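Local coordinates for penicillin-binding protein 2 (Pbp2) (Helicobacter pylori, PDB 5LP5) that probably works as a penicillin-binding transpeptidase in the cell-wall synthesis that sets cell shape, and forms a complex with MreC, at residues A[73-78]-A[89-94]; A[93-98]-A[120-125]; A[508-513]-A[574-579]; A[547-552]-A[556-561]. All coordinates share one frame; numbering follows the deposited sequence.

Interaction 1: residues A[73-78]-A[89-94]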
loop_
_atom_site.group_PDB
_atom_site.type_symbol
_atom_site.label_atom_id
_atom_site.label_comp_id
_atom_site.label_asym_id
_atom_site.label_seq_id
_atom_site.Cartn_x
_atom_site.Cartn_y
_atom_site.Cartn_z
ATOM N N VAL A 73 -0.974 -12.563 11.205
ATOM C CA VAL A 73 -0.606 -13.186 12.471
ATOM C C VAL A 73 0.479 -14.225 12.218
ATOM O O VAL A 73 0.316 -15.107 11.382
ATOM C CB VAL A 73 -1.828 -13.803 13.176
ATOM C CG1 VAL A 73 -1.416 -14.520 14.455
ATOM C CG2 VAL A 73 -2.853 -12.722 13.487
ATOM N N PHE A 74 1.580 -14.110 12.953
ATOM C CA PHE A 74 2.762 -14.931 12.727
ATOM C C PHE A 74 3.117 -15.772 13.952
ATOM O O PHE A 74 2.959 -15.313 15.099
ATOM C CB PHE A 74 3.955 -14.030 12.439
ATOM C CG PHE A 74 3.946 -13.406 11.079
ATOM C CD1 PHE A 74 4.795 -13.890 10.094
ATOM C CD2 PHE A 74 3.126 -12.324 10.788
ATOM C CE1 PHE A 74 4.823 -13.313 8.838
ATOM C CE2 PHE A 74 3.144 -11.744 9.533
ATOM C CZ PHE A 74 4.003 -12.231 8.558
ATOM N N LEU A 75 3.615 -16.985 13.694
ATOM C CA LEU A 75 4.215 -17.841 14.726
ATOM C C LEU A 75 5.694 -18.095 14.395
ATOM O O LEU A 75 6.079 -18.059 13.227
ATOM C CB LEU A 75 3.454 -19.158 14.832
ATOM C CG LEU A 75 2.018 -19.073 15.369
ATOM C CD1 LEU A 75 1.294 -20.405 15.188
ATOM C CD2 LEU A 75 1.977 -18.655 16.837
ATOM N N PRO A 76 6.535 -18.329 15.421
ATOM C CA PRO A 76 7.956 -18.550 15.129
ATOM C C PRO A 76 8.201 -19.942 14.516
ATOM O O PRO A 76 7.480 -20.894 14.830
ATOM C CB PRO A 76 8.624 -18.390 16.498
ATOM C CG PRO A 76 7.566 -18.757 17.484
ATOM C CD PRO A 76 6.234 -18.444 16.860
ATOM N N SER A 77 9.183 -20.042 13.623
ATOM C CA SER A 77 9.474 -21.307 12.938
ATOM C C SER A 77 10.232 -22.268 13.850
ATOM O O SER A 77 11.007 -21.848 14.709
ATOM C CB SER A 77 10.271 -21.066 11.645
ATOM O OG SER A 77 11.510 -20.415 11.885
ATOM N N GLY A 78 10.004 -23.561 13.659
ATOM C CA GLY A 78 10.732 -24.590 14.406
ATOM C C GLY A 78 10.156 -24.812 15.790
ATOM O O GLY A 78 10.872 -24.793 16.786
ATOM N N GLU A 89 -5.154 -23.296 18.389
ATOM C CA GLU A 89 -6.430 -23.226 19.115
ATOM C C GLU A 89 -6.676 -21.794 19.569
ATOM O O GLU A 89 -7.800 -21.298 19.484
ATOM C CB GLU A 89 -6.434 -24.138 20.350
ATOM C CG GLU A 89 -6.629 -25.613 20.072
ATOM C CD GLU A 89 -6.619 -26.455 21.339
ATOM O OE1 GLU A 89 -6.210 -25.963 22.417
ATOM O OE2 GLU A 89 -7.018 -27.632 21.251
ATOM N N ILE A 90 -5.618 -21.148 20.068
ATOM C CA ILE A 90 -5.680 -19.745 20.486
ATOM C C ILE A 90 -6.020 -18.850 19.285
ATOM O O ILE A 90 -6.848 -17.958 19.390
ATOM C CB ILE A 90 -4.367 -19.281 21.178
ATOM C CG1 ILE A 90 -4.207 -19.952 22.554
ATOM C CG2 ILE A 90 -4.354 -17.779 21.371
ATOM C CD1 ILE A 90 -2.920 -19.619 23.284
ATOM N N ILE A 91 -5.394 -19.102 18.143
ATOM C CA ILE A 91 -5.644 -18.314 16.944
ATOM C C ILE A 91 -7.009 -18.632 16.323
ATOM O O ILE A 91 -7.580 -17.800 15.631
ATOM C CB ILE A 91 -4.498 -18.484 15.939
ATOM C CG1 ILE A 91 -3.234 -17.860 16.534
ATOM C CG2 ILE A 91 -4.821 -17.817 14.607
ATOM C CD1 ILE A 91 -1.945 -18.247 15.850
ATOM N N GLN A 92 -7.531 -19.825 16.584
ATOM C CA GLN A 92 -8.905 -20.175 16.207
ATOM C C GLN A 92 -9.918 -19.260 16.907
ATOM O O GLN A 92 -10.858 -18.766 16.286
ATOM C CB GLN A 92 -9.206 -21.654 16.538
ATOM C CG GLN A 92 -10.641 -22.124 16.245
ATOM C CD GLN A 92 -11.008 -22.065 14.773
ATOM O OE1 GLN A 92 -10.165 -22.287 13.907
ATOM N NE2 GLN A 92 -12.264 -21.761 14.484
ATOM N N LYS A 93 -9.724 -19.040 18.201
ATOM C CA LYS A 93 -10.615 -18.161 18.959
ATOM C C LYS A 93 -10.721 -16.793 18.281
ATOM O O LYS A 93 -11.823 -16.302 18.091
ATOM C CB LYS A 93 -10.162 -18.011 20.423
ATOM C CG LYS A 93 -10.452 -19.227 21.309
ATOM C CD LYS A 93 -9.729 -19.148 22.646
ATOM C CE LYS A 93 -9.421 -20.527 23.213
ATOM N NZ LYS A 93 -8.371 -20.436 24.263
ATOM N N PHE A 94 -9.589 -16.200 17.891
ATOM C CA PHE A 94 -9.560 -14.834 17.333
ATOM C C PHE A 94 -10.110 -14.759 15.916
ATOM O O PHE A 94 -10.481 -13.691 15.450
ATOM C CB PHE A 94 -8.133 -14.250 17.321
ATOM C CG PHE A 94 -7.503 -14.128 18.677
ATOM C CD1 PHE A 94 -8.157 -13.490 19.709
ATOM C CD2 PHE A 94 -6.249 -14.647 18.909
ATOM C CE1 PHE A 94 -7.587 -13.387 20.959
ATOM C CE2 PHE A 94 -5.658 -14.541 20.155
ATOM C CZ PHE A 94 -6.332 -13.911 21.187
#

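Interaction 2: residues A[93-98]-A[120-125]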
loop_
_atom_site.group_PDB
_atom_site.type_symbol
_atom_site.label_atom_id
_atom_site.label_comp_id
_atom_site.label_asym_id
_atom_site.label_seq_id
_atom_site.Cartn_x
_atom_site.Cartn_y
_atom_site.Cartn_z
ATOM N N LYS A 93 -9.724 -19.040 18.201
ATOM C CA LYS A 93 -10.615 -18.161 18.959
ATOM C C LYS A 93 -10.721 -16.793 18.281
ATOM O O LYS A 93 -11.823 -16.302 18.091
ATOM C CB LYS A 93 -10.162 -18.011 20.423
ATOM C CG LYS A 93 -10.452 -19.227 21.309
ATOM C CD LYS A 93 -9.729 -19.148 22.646
ATOM C CE LYS A 93 -9.421 -20.527 23.213
ATOM N NZ LYS A 93 -8.371 -20.436 24.263
ATOM N N PHE A 94 -9.589 -16.200 17.891
ATOM C CA PHE A 94 -9.560 -14.834 17.333
ATOM C C PHE A 94 -10.110 -14.759 15.916
ATOM O O PHE A 94 -10.481 -13.691 15.450
ATOM C CB PHE A 94 -8.133 -14.250 17.321
ATOM C CG PHE A 94 -7.503 -14.128 18.677
ATOM C CD1 PHE A 94 -8.157 -13.490 19.709
ATOM C CD2 PHE A 94 -6.249 -14.647 18.909
ATOM C CE1 PHE A 94 -7.587 -13.387 20.959
ATOM C CE2 PHE A 94 -5.658 -14.541 20.155
ATOM C CZ PHE A 94 -6.332 -13.911 21.187
ATOM N N PHE A 95 -10.124 -15.883 15.215
ATOM C CA PHE A 95 -10.674 -15.947 13.854
ATOM C C PHE A 95 -11.553 -17.185 13.746
ATOM O O PHE A 95 -11.133 -18.207 13.219
ATOM C CB PHE A 95 -9.538 -15.973 12.824
ATOM C CG PHE A 95 -8.542 -14.884 13.023
ATOM C CD1 PHE A 95 -8.707 -13.666 12.403
ATOM C CD2 PHE A 95 -7.472 -15.057 13.884
ATOM C CE1 PHE A 95 -7.796 -12.640 12.598
ATOM C CE2 PHE A 95 -6.568 -14.040 14.099
ATOM C CZ PHE A 95 -6.720 -12.830 13.440
ATOM N N PRO A 96 -12.785 -17.102 14.272
ATOM C CA PRO A 96 -13.640 -18.292 14.314
ATOM C C PRO A 96 -14.163 -18.644 12.926
ATOM O O PRO A 96 -14.787 -19.678 12.746
ATOM C CB PRO A 96 -14.783 -17.871 15.247
ATOM C CG PRO A 96 -14.851 -16.382 15.140
ATOM C CD PRO A 96 -13.496 -15.884 14.708
ATOM N N ASN A 97 -13.875 -17.770 11.966
ATOM C CA ASN A 97 -14.291 -17.923 10.590
ATOM C C ASN A 97 -13.323 -18.784 9.757
ATOM O O ASN A 97 -13.483 -18.866 8.545
ATOM C CB ASN A 97 -14.404 -16.521 9.980
ATOM C CG ASN A 97 -15.370 -16.462 8.824
ATOM O OD1 ASN A 97 -16.436 -17.073 8.863
ATOM N ND2 ASN A 97 -15.013 -15.701 7.792
ATOM N N PHE A 98 -12.330 -19.416 10.403
ATOM C CA PHE A 98 -11.323 -20.273 9.755
ATOM C C PHE A 98 -11.346 -21.577 10.547
ATOM O O PHE A 98 -11.738 -21.579 11.705
ATOM C CB PHE A 98 -9.904 -19.660 9.858
ATOM C CG PHE A 98 -9.626 -18.521 8.893
ATOM C CD1 PHE A 98 -10.240 -17.281 9.048
ATOM C CD2 PHE A 98 -8.701 -18.675 7.864
ATOM C CE1 PHE A 98 -9.973 -16.237 8.172
ATOM C CE2 PHE A 98 -8.424 -17.628 6.987
ATOM C CZ PHE A 98 -9.061 -16.408 7.142
ATOM N N LYS A 120 3.866 -16.872 8.525
ATOM C CA LYS A 120 2.551 -16.211 8.487
ATOM C C LYS A 120 1.371 -17.186 8.582
ATOM O O LYS A 120 1.053 -17.857 7.620
ATOM C CB LYS A 120 2.412 -15.363 7.205
ATOM C CG LYS A 120 1.089 -14.601 7.107
ATOM C CD LYS A 120 1.078 -13.597 5.969
ATOM C CE LYS A 120 0.949 -14.305 4.634
ATOM N NZ LYS A 120 1.236 -13.394 3.497
ATOM N N VAL A 121 0.689 -17.233 9.717
ATOM C CA VAL A 121 -0.455 -18.150 9.872
ATOM C C VAL A 121 -1.775 -17.629 9.279
ATOM O O VAL A 121 -2.422 -18.322 8.490
ATOM C CB VAL A 121 -0.707 -18.517 11.343
ATOM C CG1 VAL A 121 -1.870 -19.499 11.453
ATOM C CG2 VAL A 121 0.545 -19.110 11.970
ATOM N N VAL A 122 -2.202 -16.442 9.700
ATOM C CA VAL A 122 -3.306 -15.745 9.037
ATOM C C VAL A 122 -2.749 -14.519 8.362
ATOM O O VAL A 122 -1.959 -13.796 8.953
ATOM C CB VAL A 122 -4.400 -15.281 10.012
ATOM C CG1 VAL A 122 -5.564 -14.694 9.240
ATOM C CG2 VAL A 122 -4.883 -16.441 10.863
ATOM N N GLY A 123 -3.163 -14.292 7.128
ATOM C CA GLY A 123 -2.705 -13.148 6.355
ATOM C C GLY A 123 -3.899 -12.351 5.884
ATOM O O GLY A 123 -5.051 -12.767 6.057
ATOM N N PHE A 124 -3.624 -11.176 5.323
ATOM C CA PHE A 124 -4.668 -10.281 4.835
ATOM C C PHE A 124 -5.761 -10.120 5.861
ATOM O O PHE A 124 -6.836 -10.683 5.701
ATOM C CB PHE A 124 -5.300 -10.851 3.575
ATOM C CG PHE A 124 -4.527 -10.580 2.335
ATOM C CD1 PHE A 124 -3.149 -10.356 2.369
ATOM C CD2 PHE A 124 -5.186 -10.575 1.112
ATOM C CE1 PHE A 124 -2.443 -10.119 1.201
ATOM C CE2 PHE A 124 -4.491 -10.342 -0.054
ATOM C CZ PHE A 124 -3.116 -10.114 -0.010
ATOM N N ILE A 125 -5.471 -9.380 6.920
ATOM C CA ILE A 125 -6.454 -9.045 7.931
ATOM C C ILE A 125 -6.730 -7.545 7.829
ATOM O O ILE A 125 -5.795 -6.751 7.884
ATOM C CB ILE A 125 -5.922 -9.322 9.330
ATOM C CG1 ILE A 125 -5.245 -10.677 9.371
ATOM C CG2 ILE A 125 -7.056 -9.191 10.334
ATOM C CD1 ILE A 125 -4.599 -10.997 10.693
#

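Interaction 3: residues A[508-513]-A[574-579]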
loop_
_atom_site.group_PDB
_atom_site.type_symbol
_atom_site.label_atom_id
_atom_site.label_comp_id
_atom_site.label_asym_id
_atom_site.label_seq_id
_atom_site.Cartn_x
_atom_site.Cartn_y
_atom_site.Cartn_z
ATOM N N ILE A 508 -17.053 20.175 -32.195
ATOM C CA ILE A 508 -15.838 20.527 -32.910
ATOM C C ILE A 508 -15.896 19.909 -34.300
ATOM O O ILE A 508 -16.678 18.975 -34.550
ATOM C CB ILE A 508 -14.595 19.941 -32.188
ATOM C CG1 ILE A 508 -14.530 20.398 -30.730
ATOM C CG2 ILE A 508 -13.296 20.320 -32.896
ATOM C CD1 ILE A 508 -14.266 21.877 -30.563
ATOM N N THR A 509 -15.039 20.402 -35.193
ATOM C CA THR A 509 -14.897 19.810 -36.518
ATOM C C THR A 509 -14.038 18.565 -36.498
ATOM O O THR A 509 -12.924 18.579 -35.985
ATOM C CB THR A 509 -14.319 20.799 -37.527
ATOM O OG1 THR A 509 -15.039 22.036 -37.445
ATOM C CG2 THR A 509 -14.474 20.262 -38.923
ATOM N N LEU A 510 -14.588 17.505 -37.089
ATOM C CA LEU A 510 -13.986 16.190 -37.115
ATOM C C LEU A 510 -13.526 15.802 -38.520
ATOM O O LEU A 510 -14.053 16.285 -39.520
ATOM C CB LEU A 510 -15.003 15.156 -36.621
ATOM C CG LEU A 510 -15.321 15.123 -35.127
ATOM C CD1 LEU A 510 -16.581 14.339 -34.810
ATOM C CD2 LEU A 510 -14.162 14.518 -34.370
ATOM N N ALA A 511 -12.544 14.903 -38.566
ATOM C CA ALA A 511 -12.060 14.284 -39.798
ATOM C C ALA A 511 -11.824 12.792 -39.508
ATOM O O ALA A 511 -11.100 12.453 -38.583
ATOM C CB ALA A 511 -10.772 14.955 -40.238
ATOM N N CYS A 512 -12.428 11.910 -40.301
ATOM C CA CYS A 512 -12.468 10.473 -39.996
ATOM C C CYS A 512 -12.232 9.578 -41.228
ATOM O O CYS A 512 -12.074 10.046 -42.355
ATOM C CB CYS A 512 -13.838 10.122 -39.367
ATOM S SG CYS A 512 -15.266 10.681 -40.357
ATOM N N LYS A 513 -12.178 8.278 -40.974
ATOM C CA LYS A 513 -12.283 7.237 -41.994
ATOM C C LYS A 513 -12.921 6.022 -41.331
ATOM O O LYS A 513 -12.511 5.600 -40.251
ATOM C CB LYS A 513 -10.921 6.865 -42.583
ATOM C CG LYS A 513 -10.974 5.797 -43.679
ATOM C CD LYS A 513 -11.621 6.318 -44.958
ATOM C CE LYS A 513 -12.230 5.212 -45.807
ATOM N NZ LYS A 513 -13.575 4.762 -45.323
ATOM N N LEU A 574 -20.437 7.084 -31.257
ATOM C CA LEU A 574 -19.479 6.874 -30.169
ATOM C C LEU A 574 -18.312 7.848 -30.289
ATOM O O LEU A 574 -17.844 8.379 -29.282
ATOM C CB LEU A 574 -18.954 5.431 -30.156
ATOM C CG LEU A 574 -19.949 4.270 -29.988
ATOM C CD1 LEU A 574 -19.181 2.950 -29.989
ATOM C CD2 LEU A 574 -20.818 4.378 -28.737
ATOM N N LEU A 575 -17.848 8.079 -31.511
ATOM C CA LEU A 575 -16.803 9.066 -31.769
ATOM C C LEU A 575 -17.160 10.485 -31.266
ATOM O O LEU A 575 -16.341 11.145 -30.606
ATOM C CB LEU A 575 -16.496 9.121 -33.265
ATOM C CG LEU A 575 -15.429 10.123 -33.730
ATOM C CD1 LEU A 575 -14.128 10.001 -32.942
ATOM C CD2 LEU A 575 -15.154 9.927 -35.218
ATOM N N VAL A 576 -18.368 10.950 -31.587
ATOM C CA VAL A 576 -18.812 12.279 -31.153
ATOM C C VAL A 576 -18.790 12.383 -29.643
ATOM O O VAL A 576 -18.294 13.364 -29.085
ATOM C CB VAL A 576 -20.226 12.686 -31.661
ATOM C CG1 VAL A 576 -20.195 12.927 -33.160
ATOM C CG2 VAL A 576 -21.295 11.649 -31.296
ATOM N N LYS A 577 -19.308 11.357 -28.984
ATOM C CA LYS A 577 -19.450 11.401 -27.544
ATOM C C LYS A 577 -18.119 11.567 -26.842
ATOM O O LYS A 577 -18.043 12.296 -25.846
ATOM C CB LYS A 577 -20.193 10.177 -27.052
ATOM C CG LYS A 577 -21.660 10.303 -27.407
ATOM C CD LYS A 577 -22.488 9.103 -27.021
ATOM C CE LYS A 577 -23.883 9.253 -27.594
ATOM N NZ LYS A 577 -24.709 8.128 -27.112
ATOM N N MET A 578 -17.077 10.909 -27.365
ATOM C CA MET A 578 -15.721 11.066 -26.839
ATOM C C MET A 578 -15.136 12.442 -27.183
ATOM O O MET A 578 -14.542 13.094 -26.314
ATOM C CB MET A 578 -14.814 9.955 -27.351
ATOM C CG MET A 578 -13.416 9.947 -26.765
ATOM S SD MET A 578 -13.420 9.844 -24.975
ATOM C CE MET A 578 -13.526 8.065 -24.776
ATOM N N SER A 579 -15.301 12.887 -28.433
ATOM C CA SER A 579 -14.775 14.201 -28.866
ATOM C C SER A 579 -15.438 15.385 -28.126
ATOM O O SER A 579 -14.806 16.432 -27.919
ATOM C CB SER A 579 -14.918 14.377 -30.380
ATOM O OG SER A 579 -16.265 14.615 -30.729
#

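Interaction 4: residues A[547-552]-A[556-561]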
loop_
_atom_site.group_PDB
_atom_site.type_symbol
_atom_site.label_atom_id
_atom_site.label_comp_id
_atom_site.label_asym_id
_atom_site.label_seq_id
_atom_site.Cartn_x
_atom_site.Cartn_y
_atom_site.Cartn_z
ATOM N N ALA A 547 -10.001 8.735 -36.514
ATOM C CA ALA A 547 -10.306 10.157 -36.717
ATOM C C ALA A 547 -9.312 11.072 -36.004
ATOM O O ALA A 547 -8.763 10.695 -34.973
ATOM C CB ALA A 547 -11.731 10.461 -36.248
ATOM N N PHE A 548 -9.082 12.260 -36.568
ATOM C CA PHE A 548 -8.306 13.306 -35.894
ATOM C C PHE A 548 -9.105 14.598 -35.672
ATOM O O PHE A 548 -10.067 14.906 -36.391
ATOM C CB PHE A 548 -7.006 13.602 -36.626
ATOM C CG PHE A 548 -7.183 14.260 -37.957
ATOM C CD1 PHE A 548 -7.161 15.633 -38.070
ATOM C CD2 PHE A 548 -7.318 13.499 -39.108
ATOM C CE1 PHE A 548 -7.294 16.245 -39.306
ATOM C CE2 PHE A 548 -7.442 14.097 -40.345
ATOM C CZ PHE A 548 -7.431 15.477 -40.444
ATOM N N LEU A 549 -8.702 15.343 -34.655
ATOM C CA LEU A 549 -9.438 16.521 -34.265
ATOM C C LEU A 549 -8.552 17.507 -33.512
ATOM O O LEU A 549 -7.591 17.124 -32.854
ATOM C CB LEU A 549 -10.644 16.139 -33.396
ATOM C CG LEU A 549 -10.370 15.632 -31.977
ATOM C CD1 LEU A 549 -11.581 15.798 -31.083
ATOM C CD2 LEU A 549 -9.937 14.189 -32.029
ATOM N N PRO A 550 -8.879 18.789 -33.617
ATOM C CA PRO A 550 -9.880 19.365 -34.514
ATOM C C PRO A 550 -9.332 19.473 -35.947
ATOM O O PRO A 550 -8.111 19.557 -36.146
ATOM C CB PRO A 550 -10.114 20.745 -33.911
ATOM C CG PRO A 550 -8.811 21.088 -33.254
ATOM C CD PRO A 550 -8.262 19.789 -32.738
ATOM N N TYR A 551 -10.208 19.470 -36.941
ATOM C CA TYR A 551 -9.732 19.437 -38.324
ATOM C C TYR A 551 -8.800 20.604 -38.657
ATOM O O TYR A 551 -7.788 20.434 -39.340
ATOM C CB TYR A 551 -10.895 19.400 -39.322
ATOM C CG TYR A 551 -10.427 19.622 -40.743
ATOM C CD1 TYR A 551 -9.498 18.763 -41.325
ATOM C CD2 TYR A 551 -10.870 20.711 -41.489
ATOM C CE1 TYR A 551 -9.035 18.977 -42.613
ATOM C CE2 TYR A 551 -10.422 20.916 -42.788
ATOM C CZ TYR A 551 -9.500 20.039 -43.338
ATOM O OH TYR A 551 -9.024 20.199 -44.602
ATOM N N GLU A 552 -9.149 21.787 -38.163
ATOM C CA GLU A 552 -8.481 23.036 -38.552
ATOM C C GLU A 552 -7.030 23.096 -38.077
ATOM O O GLU A 552 -6.205 23.783 -38.669
ATOM C CB GLU A 552 -9.245 24.239 -38.000
ATOM C CG GLU A 552 -10.657 24.419 -38.549
ATOM C CD GLU A 552 -11.668 23.406 -38.021
ATOM O OE1 GLU A 552 -11.562 22.943 -36.864
ATOM O OE2 GLU A 552 -12.591 23.060 -38.779
ATOM N N TYR A 556 -5.379 15.862 -31.433
ATOM C CA TYR A 556 -5.672 14.494 -30.960
ATOM C C TYR A 556 -6.102 13.522 -32.066
ATOM O O TYR A 556 -6.543 13.908 -33.139
ATOM C CB TYR A 556 -6.691 14.511 -29.808
ATOM C CG TYR A 556 -6.282 15.450 -28.684
ATOM C CD1 TYR A 556 -6.669 16.782 -28.715
ATOM C CD2 TYR A 556 -5.455 15.030 -27.630
ATOM C CE1 TYR A 556 -6.293 17.667 -27.724
ATOM C CE2 TYR A 556 -5.067 15.913 -26.637
ATOM C CZ TYR A 556 -5.483 17.242 -26.687
ATOM O OH TYR A 556 -5.106 18.155 -25.695
ATOM N N ALA A 557 -5.934 12.245 -31.782
ATOM C CA ALA A 557 -6.422 11.179 -32.634
ATOM C C ALA A 557 -7.255 10.258 -31.756
ATOM O O ALA A 557 -6.973 10.101 -30.567
ATOM C CB ALA A 557 -5.261 10.410 -33.244
ATOM N N ILE A 558 -8.281 9.660 -32.346
ATOM C CA ILE A 558 -9.132 8.706 -31.649
ATOM C C ILE A 558 -9.314 7.524 -32.563
ATOM O O ILE A 558 -9.436 7.712 -33.749
ATOM C CB ILE A 558 -10.502 9.313 -31.346
ATOM C CG1 ILE A 558 -10.324 10.572 -30.492
ATOM C CG2 ILE A 558 -11.391 8.288 -30.667
ATOM C CD1 ILE A 558 -11.603 11.280 -30.100
ATOM N N THR A 559 -9.326 6.315 -32.019
ATOM C CA THR A 559 -9.458 5.114 -32.822
ATOM C C THR A 559 -10.355 4.139 -32.070
ATOM O O THR A 559 -10.102 3.806 -30.909
ATOM C CB THR A 559 -8.090 4.458 -33.094
ATOM O OG1 THR A 559 -7.299 5.287 -33.962
ATOM C CG2 THR A 559 -8.259 3.102 -33.762
ATOM N N ILE A 560 -11.411 3.689 -32.739
ATOM C CA ILE A 560 -12.447 2.878 -32.095
ATOM C C ILE A 560 -12.699 1.630 -32.901
ATOM O O ILE A 560 -12.755 1.687 -34.123
ATOM C CB ILE A 560 -13.777 3.652 -31.950
ATOM C CG1 ILE A 560 -13.568 4.883 -31.070
ATOM C CG2 ILE A 560 -14.865 2.774 -31.340
ATOM C CD1 ILE A 560 -14.694 5.888 -31.121
ATOM N N LEU A 561 -12.851 0.510 -32.198
ATOM C CA LEU A 561 -13.114 -0.774 -32.825
ATOM C C LEU A 561 -14.139 -1.589 -32.032
ATOM O O LEU A 561 -13.859 -1.989 -30.901
ATOM C CB LEU A 561 -11.818 -1.563 -32.926
ATOM C CG LEU A 561 -12.038 -3.027 -33.291
ATOM C CD1 LEU A 561 -12.206 -3.226 -34.786
ATOM C CD2 LEU A 561 -10.869 -3.819 -32.783
#

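Interaction 1: residues A[73-78]-A[89-94]
Ile91 holds CG1 anti to its own carbonyl carbon (chi1 -67°), and the extended second torsion (165°) carries CD1 out from the helix toward strand 63-76, where it meets Val73 and Leu75. Val73 has CG1 anti to its backbone N, at 177°, and this methyl meets Ile91 CD1 tip to tip at 4.0 Å. Leu75, two residues further along the same strand and so on the same face, also points at the helix; Leu75 CD1 approaches Ile91 CD1 to 3.9 Å. Leu75 CD2 is scarcely farther from Ile91 CD1, at 4.1 Å. One methyl of Ile91, CD1, is thus received by two branched side chains. Phe74, between them, turns to the other face of the sheet and packs on Leu146 and Leu148 of strand 144-152. The backbones stay well apart, with Val73 CA 8.5 Å from Ile91 CA, as expected where a helix lies over a sheet. In the dimerisation domain this joins helix 81-94 to the strand that precedes it. With no hydrogen bond across the contact and all three touching residues buried, the helix is held here by hydrophobic burial and van der Waals contact, without directional bonds.

Interaction 2: residues A[93-98]-A[120-125]
The Phe95 ring carries Val122 over one face: the methyl CG2 stands 4.2 Å above the ring plane, offset toward the rim, and Phe95 CD2 is the ring atom it approaches most closely. Phe95 has CG anti to its carbonyl carbon (chi1 -51°), which sends the ring from the helix end toward strand 118-125. At the far end of the ring, Phe95 CZ meets Ile125 CD1 at 3.9 Å, the two side chains crossing at about a right angle, and Phe95 CE1 touches Ile125 CG2 at 4.2 Å. A second ring comes from Phe98, whose CZ lies 4.4 Å from Val122 CG1. Val122 therefore offers one methyl to each phenylalanine. Both rings leave a type I beta turn that runs from Phe95 to Phe98 just beyond the end of helix 81-94, closed by a backbone bond from Phe98 N to Phe95 O of 3.3 Å. The opposing chain is irregular too. Val121 and Val122 together face Val73 of strand 63-76 in a classic beta bulge, and Phe124 with Ile125 forms a G1 bulge opposite Phe71. Strand 118-125 turns a corner at the first of these bulges. Val73 and Leu133 also pack against Phe95, which is buried where the helix exit meets the sheet of the dimerisation domain. Phe98, by contrast, is exposed, and its link to Val122 is the longer and more peripheral one.

Interaction 3: residues A[508-513]-A[574-579]
Leu510 packs most closely here, spreading its two methyls over one turn of helix 572-584. Its CD2 rests on Ser579 CB at 4.1 Å, while its CD1 reaches Val576 CG1 at 4.2 Å and lies 4.1 Å from Ser579 OG. That hydroxyl sits between the backbone N and carbonyl carbon of its own residue (chi1 74°), a torsion that turns it back along the helix to donate to Val576 O over 2.9 Å. The bond meets the carbonyl at a C=O...O angle of 112°, with the donor tilted 24° from the carbonyl plane, and it gives the hydroxyl a partner in an otherwise apolar patch. Further along, where strand 511-517 has begun, the packing thins: Cys512 CB meets Leu575 CD2 at 4.4 Å. A disulfide from Cys512 to Cys492 ties the strand to helix 475-493 instead. The other end is looser still. Ile508 is partly exposed and its side chain comes no nearer to the helix segment than 4.9 Å. Lys513, the next residue after Cys512, touches Ser311 and fits the K(T/S)G-type strand motif that accompanies an SxxK serine in penicillin-binding proteins. The joint itself has no hydrogen bond between segments, so the helix and the chain leading into strand 511-517 meet through mainly apolar surface, and the covalent and polar links of 508-513 lead elsewhere.

Interaction 4: residues A[547-552]-A[556-561]
Ala547 and Ile558 exchange backbone bonds, as do Leu549 and Tyr556, which accounts for both the N-H and the C=O of all four residues. Ile558 N donates to Ala547 O at 2.9 Å, nearly straight at 166°. The return bond from Ala547 N to Ile558 O, at 3.0 Å, is weak and bent to 132°; Ile558 O also receives a weak bond from the Thr546 hydroxyl. In the second pair, Tyr556 N reaches Leu549 O over 2.9 Å, and Leu549 N gives to Tyr556 O at 3.0 Å. Between these hydrogen-bonded pairs, Phe548 and Ala557 form a non-hydrogen-bonded pair; their backbones bond outward, to Ala511 and Met257 in the flanking strands. Phe548 CA makes a C-H...O contact with Tyr556 O at 3.3 Å. On the face shared by Ala547, Leu549, Tyr556 and Ile558, Leu549 has CG between its backbone N and carbonyl carbon (chi1 71°), which brings CD2 across to touch both Tyr556 CB and Ile558 CD1 at 3.9 Å. Helix 572-584 covers this face, with Ser579 on Leu549 and Leu575 and Met578 on Ile558. The strand stops at Leu549, and a cis peptide bond leads into Pro550. This is a beta hairpin, whose strands occupy inner positions of the five-stranded antiparallel sheet of the transpeptidase domain, a fold related to the serine beta-lactamases.

The four contacts fall into two clusters on opposite sides of the chain's centre. Interactions 1 and 2, in the dimerisation domain, have centres about 8 Å apart: helix 81-94 and its exit pack on neighbouring strands 63-76 and 118-125, and Lys93 and Phe94 belong to both. Interactions 3 and 4 lie later in the chain, in the transpeptidase domain, with centres about 6 Å apart. There the hairpin of interaction 4 is enclosed in sequence by the segments of interaction 3, and strands 511-517 and 542-549 are neighbours in one sheet. Centres of contacts in different clusters lie 53 to 61 Å apart, reflecting an elongated molecule with separately packed domains.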